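Local coordinates for protein putative mandelate racemase (Salmonella typhimurium, PDB 2O56) that binds magnesium and, as a member of the enolase superfamily, is probably a hydro-lyase (dehydratase), although its substrate is not established, at residues V333-E338 and V345-H350; W279-F284 and K307-M312. One frame throughout, in Å; residues are numbered along the deposited sequence.

Interaction 1: V333-E338 and V345-H350; sequences VALHME and VIHELH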
loop_
_atom_site.group_PDB
_atom_site.type_symbol
_atom_site.label_atom_id
_atom_site.label_comp_id
_atom_site.label_asym_id
_atom_site.label_seq_id
_atom_site.Cartn_x
_atom_site.Cartn_y
_atom_site.Cartn_z
ATOM N N VAL A 333 32.845 -5.276 -25.073
ATOM C CA VAL A 333 31.617 -4.501 -25.056
ATOM C C VAL A 333 31.297 -4.025 -23.650
ATOM O O VAL A 333 30.808 -2.912 -23.462
ATOM C CB VAL A 333 30.408 -5.227 -25.728
ATOM C CG1 VAL A 333 30.806 -5.732 -27.075
ATOM C CG2 VAL A 333 29.891 -6.377 -24.885
ATOM N N ALA A 334 31.604 -4.865 -22.663
ATOM C CA ALA A 334 31.593 -4.450 -21.260
ATOM C C ALA A 334 32.425 -3.192 -20.982
ATOM O O ALA A 334 31.948 -2.258 -20.347
ATOM C CB ALA A 334 32.018 -5.599 -20.371
ATOM N N LEU A 335 33.668 -3.168 -21.465
ATOM C CA LEU A 335 34.548 -2.013 -21.281
ATOM C C LEU A 335 34.020 -0.707 -21.869
ATOM O O LEU A 335 34.173 0.345 -21.253
ATOM C CB LEU A 335 35.960 -2.303 -21.802
ATOM C CG LEU A 335 36.660 -3.463 -21.102
ATOM C CD1 LEU A 335 38.003 -3.724 -21.756
ATOM C CD2 LEU A 335 36.807 -3.216 -19.594
ATOM N N HIS A 336 33.418 -0.783 -23.059
ATOM C CA HIS A 336 32.760 0.351 -23.680
ATOM C C HIS A 336 31.577 0.899 -22.884
ATOM O O HIS A 336 31.434 2.116 -22.708
ATOM C CB HIS A 336 32.301 -0.025 -25.095
ATOM C CG HIS A 336 33.425 -0.161 -26.086
ATOM N ND1 HIS A 336 34.093 0.926 -26.609
ATOM C CD2 HIS A 336 34.002 -1.256 -26.638
ATOM C CE1 HIS A 336 35.036 0.508 -27.434
ATOM N NE2 HIS A 336 34.998 -0.813 -27.475
ATOM N N MET A 337 30.711 0.012 -22.417
ATOM C CA MET A 337 29.546 0.439 -21.641
ATOM C C MET A 337 30.042 1.072 -20.353
ATOM O O MET A 337 29.608 2.150 -19.976
ATOM C CB MET A 337 28.652 -0.765 -21.321
ATOM C CG MET A 337 27.266 -0.422 -20.678
ATOM S SD MET A 337 26.121 0.395 -21.801
ATOM C CE MET A 337 25.717 -0.936 -22.926
ATOM N N GLU A 338 30.961 0.393 -19.688
ATOM C CA GLU A 338 31.427 0.836 -18.381
ATOM C C GLU A 338 32.224 2.150 -18.461
ATOM O O GLU A 338 32.385 2.842 -17.461
ATOM C CB GLU A 338 32.248 -0.275 -17.728
ATOM C CG GLU A 338 31.399 -1.501 -17.394
ATOM C CD GLU A 338 32.210 -2.712 -16.969
ATOM O OE1 GLU A 338 33.318 -2.910 -17.505
ATOM O OE2 GLU A 338 31.719 -3.486 -16.114
ATOM N N VAL A 345 30.390 0.991 -11.102
ATOM C CA VAL A 345 31.167 0.655 -9.925
ATOM C C VAL A 345 32.466 -0.121 -10.126
ATOM O O VAL A 345 33.470 0.335 -9.739
ATOM C CB VAL A 345 30.356 0.073 -8.745
ATOM C CG1 VAL A 345 29.528 -1.078 -9.129
ATOM C CG2 VAL A 345 31.266 -0.276 -7.522
ATOM N N ILE A 346 32.387 -1.308 -10.694
ATOM C CA ILE A 346 33.550 -2.190 -10.826
ATOM C C ILE A 346 33.356 -3.166 -11.996
ATOM O O ILE A 346 32.225 -3.402 -12.426
ATOM C CB ILE A 346 33.927 -2.866 -9.467
ATOM C CG1 ILE A 346 35.401 -3.299 -9.430
ATOM C CG2 ILE A 346 32.951 -3.970 -9.074
ATOM C CD1 ILE A 346 35.891 -3.688 -8.016
ATOM N N HIS A 347 34.457 -3.663 -12.559
ATOM C CA HIS A 347 34.424 -4.646 -13.642
ATOM C C HIS A 347 34.794 -6.042 -13.108
ATOM O O HIS A 347 35.592 -6.169 -12.167
ATOM C CB HIS A 347 35.386 -4.198 -14.763
ATOM C CG HIS A 347 35.457 -5.121 -15.945
ATOM N ND1 HIS A 347 34.762 -4.888 -17.117
ATOM C CD2 HIS A 347 36.174 -6.253 -16.154
ATOM C CE1 HIS A 347 35.023 -5.856 -17.979
ATOM N NE2 HIS A 347 35.870 -6.700 -17.417
ATOM N N GLU A 348 34.210 -7.079 -13.707
ATOM C CA GLU A 348 34.451 -8.467 -13.296
ATOM C C GLU A 348 35.503 -9.153 -14.161
ATOM O O GLU A 348 35.326 -9.283 -15.368
ATOM C CB GLU A 348 33.151 -9.285 -13.369
ATOM C CG GLU A 348 33.328 -10.775 -13.055
ATOM C CD GLU A 348 32.007 -11.539 -12.943
ATOM O OE1 GLU A 348 31.022 -11.123 -13.587
ATOM O OE2 GLU A 348 31.962 -12.569 -12.226
ATOM N N LEU A 349 36.567 -9.647 -13.535
ATOM C CA LEU A 349 37.586 -10.394 -14.277
ATOM C C LEU A 349 37.718 -11.845 -13.833
ATOM O O LEU A 349 38.115 -12.120 -12.697
ATOM C CB LEU A 349 38.950 -9.704 -14.194
ATOM C CG LEU A 349 40.113 -10.464 -14.839
ATOM C CD1 LEU A 349 40.173 -10.195 -16.321
ATOM C CD2 LEU A 349 41.402 -10.087 -14.182
ATOM N N HIS A 350 37.414 -12.772 -14.736
ATOM C CA HIS A 350 37.698 -14.174 -14.483
ATOM C C HIS A 350 39.111 -14.499 -14.922
ATOM O O HIS A 350 39.631 -13.900 -15.863
ATOM C CB HIS A 350 36.765 -15.066 -15.261
ATOM C CG HIS A 350 35.327 -14.912 -14.896
ATOM N ND1 HIS A 350 34.700 -15.731 -13.980
ATOM C CD2 HIS A 350 34.389 -14.042 -15.334
ATOM C CE1 HIS A 350 33.433 -15.369 -13.870
ATOM N NE2 HIS A 350 33.217 -14.350 -14.685
HETATM O O HOH W 1 32.294 -6.096 -15.647
#
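H347 and E338 carry this contact, with L335 packing against the same imidazole. H347 has its CG anti to the backbone N (chi1 180°), which sends the ring off the strand to the helix. There ND1 donates to E338 OE1 in a nearly linear bond (177°); the 2.5 Å from H347 ND1 to E338 OE1 is shorter than usual and not to be taken as exact. The carboxylate is not coplanar with the ring; their planes stand 69° apart. OE1 lies at the ring edge, near its plane, as does A334 CB, 3.8 Å from H347 CE1. L335 comes in obliquely, its CD2 3.6 Å from H347 CE1. The second carboxylate oxygen has its own partner: water 1 donates to E338 OE2 at 2.7 Å and accepts from E348 N at 2.9 Å, linking helix and strand a second time. Y373, on strand 372-373, meets the H347 ring edge-to-face. Each touching residue is buried, so the bond ties a polar ring to a carboxylate inside the protein. With the N-H aimed straight at OE1 in this buried setting, it probably stabilises negative charge on E338, and the carboxylate in turn would polarise the imidazole.

Interaction 2: W279-F284 and K307-M312; sequences WGYRPF and KKICDM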
loop_
_atom_site.group_PDB
_atom_site.type_symbol
_atom_site.label_atom_id
_atom_site.label_comp_id
_atom_site.label_asym_id
_atom_site.label_seq_id
_atom_site.Cartn_x
_atom_site.Cartn_y
_atom_site.Cartn_z
ATOM N N TRP A 279 12.234 -4.236 -18.577
ATOM C CA TRP A 279 11.099 -4.875 -17.921
ATOM C C TRP A 279 11.523 -5.802 -16.752
ATOM O O TRP A 279 10.867 -5.846 -15.702
ATOM C CB TRP A 279 10.265 -5.636 -18.947
ATOM C CG TRP A 279 9.586 -4.746 -19.951
ATOM C CD1 TRP A 279 8.292 -4.268 -19.892
ATOM C CD2 TRP A 279 10.134 -4.256 -21.188
ATOM N NE1 TRP A 279 8.009 -3.515 -21.023
ATOM C CE2 TRP A 279 9.118 -3.483 -21.827
ATOM C CE3 TRP A 279 11.378 -4.400 -21.827
ATOM C CZ2 TRP A 279 9.320 -2.838 -23.061
ATOM C CZ3 TRP A 279 11.579 -3.749 -23.043
ATOM C CH2 TRP A 279 10.546 -2.990 -23.654
ATOM N N GLY A 280 12.631 -6.511 -16.924
ATOM C CA GLY A 280 13.073 -7.460 -15.905
ATOM C C GLY A 280 13.638 -6.748 -14.694
ATOM O O GLY A 280 13.506 -7.217 -13.555
ATOM N N TYR A 281 14.295 -5.615 -14.936
ATOM C CA TYR A 281 14.802 -4.803 -13.837
ATOM C C TYR A 281 13.741 -4.008 -13.102
ATOM O O TYR A 281 13.858 -3.791 -11.892
ATOM C CB TYR A 281 15.979 -3.921 -14.274
ATOM C CG TYR A 281 17.195 -4.762 -14.492
ATOM C CD1 TYR A 281 18.111 -4.962 -13.453
ATOM C CD2 TYR A 281 17.415 -5.403 -15.717
ATOM C CE1 TYR A 281 19.208 -5.751 -13.633
ATOM C CE2 TYR A 281 18.526 -6.208 -15.909
ATOM C CZ TYR A 281 19.422 -6.365 -14.855
ATOM O OH TYR A 281 20.540 -7.165 -15.001
ATOM N N ARG A 282 12.702 -3.586 -13.825
ATOM C CA ARG A 282 11.668 -2.746 -13.237
ATOM C C ARG A 282 11.232 -3.078 -11.789
ATOM O O ARG A 282 11.296 -2.196 -10.926
ATOM C CB ARG A 282 10.459 -2.609 -14.168
ATOM C CG ARG A 282 9.393 -1.698 -13.603
ATOM C CD ARG A 282 7.977 -2.017 -14.117
ATOM N NE ARG A 282 7.600 -3.396 -13.803
ATOM C CZ ARG A 282 7.098 -3.790 -12.628
ATOM N NH1 ARG A 282 6.881 -2.921 -11.647
ATOM N NH2 ARG A 282 6.814 -5.063 -12.438
ATOM N N PRO A 283 10.808 -4.339 -11.515
ATOM C CA PRO A 283 10.330 -4.640 -10.150
ATOM C C PRO A 283 11.388 -4.547 -9.067
ATOM O O PRO A 283 11.072 -4.210 -7.921
ATOM C CB PRO A 283 9.885 -6.094 -10.248
ATOM C CG PRO A 283 10.655 -6.638 -11.398
ATOM C CD PRO A 283 10.704 -5.533 -12.377
ATOM N N PHE A 284 12.631 -4.846 -9.417
ATOM C CA PHE A 284 13.764 -4.678 -8.479
ATOM C C PHE A 284 14.115 -3.221 -8.215
ATOM O O PHE A 284 14.680 -2.863 -7.161
ATOM C CB PHE A 284 14.976 -5.427 -9.029
ATOM C CG PHE A 284 14.737 -6.883 -9.165
ATOM C CD1 PHE A 284 14.855 -7.719 -8.056
ATOM C CD2 PHE A 284 14.318 -7.419 -10.372
ATOM C CE1 PHE A 284 14.591 -9.087 -8.151
ATOM C CE2 PHE A 284 14.038 -8.787 -10.480
ATOM C CZ PHE A 284 14.190 -9.623 -9.360
ATOM N N LYS A 307 22.249 -0.263 -22.159
ATOM C CA LYS A 307 22.355 1.178 -21.946
ATOM C C LYS A 307 21.083 1.729 -21.291
ATOM O O LYS A 307 21.155 2.517 -20.371
ATOM C CB LYS A 307 22.650 1.918 -23.261
ATOM C CG LYS A 307 22.886 3.417 -23.118
ATOM C CD LYS A 307 24.134 3.720 -22.280
ATOM C CE LYS A 307 24.441 5.229 -22.240
ATOM N NZ LYS A 307 23.233 6.083 -21.940
ATOM N N LYS A 308 19.924 1.310 -21.783
ATOM C CA LYS A 308 18.640 1.754 -21.222
ATOM C C LYS A 308 18.427 1.284 -19.777
ATOM O O LYS A 308 17.972 2.055 -18.922
ATOM C CB LYS A 308 17.503 1.303 -22.134
ATOM C CG LYS A 308 17.634 1.866 -23.550
ATOM C CD LYS A 308 16.513 1.294 -24.443
ATOM C CE LYS A 308 16.530 1.957 -25.811
ATOM N NZ LYS A 308 15.462 1.329 -26.694
ATOM N N ILE A 309 18.793 0.034 -19.502
ATOM C CA ILE A 309 18.840 -0.480 -18.131
ATOM C C ILE A 309 19.675 0.396 -17.202
ATOM O O ILE A 309 19.202 0.793 -16.140
ATOM C CB ILE A 309 19.298 -1.969 -18.091
ATOM C CG1 ILE A 309 18.253 -2.858 -18.771
ATOM C CG2 ILE A 309 19.561 -2.450 -16.634
ATOM C CD1 ILE A 309 18.717 -4.304 -18.994
ATOM N N CYS A 310 20.904 0.727 -17.604
ATOM C CA CYS A 310 21.801 1.522 -16.758
ATOM C C CYS A 310 21.248 2.906 -16.490
ATOM O O CYS A 310 21.387 3.418 -15.376
ATOM C CB CYS A 310 23.205 1.636 -17.365
ATOM S SG CYS A 310 24.008 0.063 -17.585
ATOM N N ASP A 311 20.624 3.501 -17.508
ATOM C CA ASP A 311 20.037 4.848 -17.418
ATOM C C ASP A 311 18.821 4.916 -16.501
ATOM O O ASP A 311 18.659 5.865 -15.724
ATOM C CB ASP A 311 19.588 5.323 -18.808
ATOM C CG ASP A 311 20.742 5.446 -19.781
ATOM O OD1 ASP A 311 21.909 5.521 -19.319
ATOM O OD2 ASP A 311 20.474 5.455 -21.006
ATOM N N MET A 312 17.952 3.917 -16.626
ATOM C CA MET A 312 16.789 3.784 -15.742
ATOM C C MET A 312 17.216 3.514 -14.299
ATOM O O MET A 312 16.670 4.064 -13.350
ATOM C CB MET A 312 15.935 2.620 -16.216
ATOM C CG MET A 312 14.591 2.553 -15.521
ATOM S SD MET A 312 13.470 1.402 -16.321
ATOM C CE MET A 312 14.352 -0.148 -16.081
#
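The phenol ring of Y281 presents a face to I309, and the two side chains cross at about a right angle. I309 CG2 lies 3.9 Å from the centroid of the Y281 ring and only 16° off its normal, the geometry of a CH-pi contact. The other branch of the isoleucine reaches obliquely past the CD2-CE2 rim, on the same side of the ring as CG2, and its CD1 comes to 3.6 Å from Y281 CE2. I309 can use both branches because its CG2 is anti to the backbone N while CG1 lies beside that nitrogen (chi1 -66°), which puts CG2 over the face and lets CG1 carry CD1 to the CD2-CE2 side. M312, one turn later, reaches across with its terminal methyl: M312 CE stands 4.5 Å from Y281 CB and 4.4 Å from R282 N, so it packs beside the root of the tyrosine and the helix backbone. Its chain starts extended, with CG anti to the backbone N, and this carries the methyl over that distance.

The cluster is apolar, and the polar ends lie beyond it. Y281 OH makes a weak hydrogen bond to G272 O, while R282 turns away to a salt bridge with E286. I293, on the strand between the two helices, touches both Y281 and I309.

The axes of the short segments approach to 10.3 Å and lie 17° apart, nearly parallel. Two successive, almost parallel helices packed side by side, with an intervening strand beneath their shared side chains, are the repeating arrangement of a (beta/alpha)-barrel, here the modified TIM barrel of the enolase superfamily.

How the interactions relate
Both contacts belong to the barrel domain and follow one another in sequence, interaction 2 closing before interaction 1 opens. Their centres are 18 Å apart, yet they touch through helix 302-314: M337 CE, on the helix of interaction 1, lies 3.6 Å from K307 N, on the second helix of interaction 2. Three barrel helices, 277-286, 302-314 and 328-340, are thereby joined in series. Neither contact includes a magnesium ligand. In interaction 1 the I346 side chain is about 8 Å from that of E247 and about 12 Å from the ion; in interaction 2 the Y281 side chain is about 7 Å from that of E273 and about 11 Å from the ion.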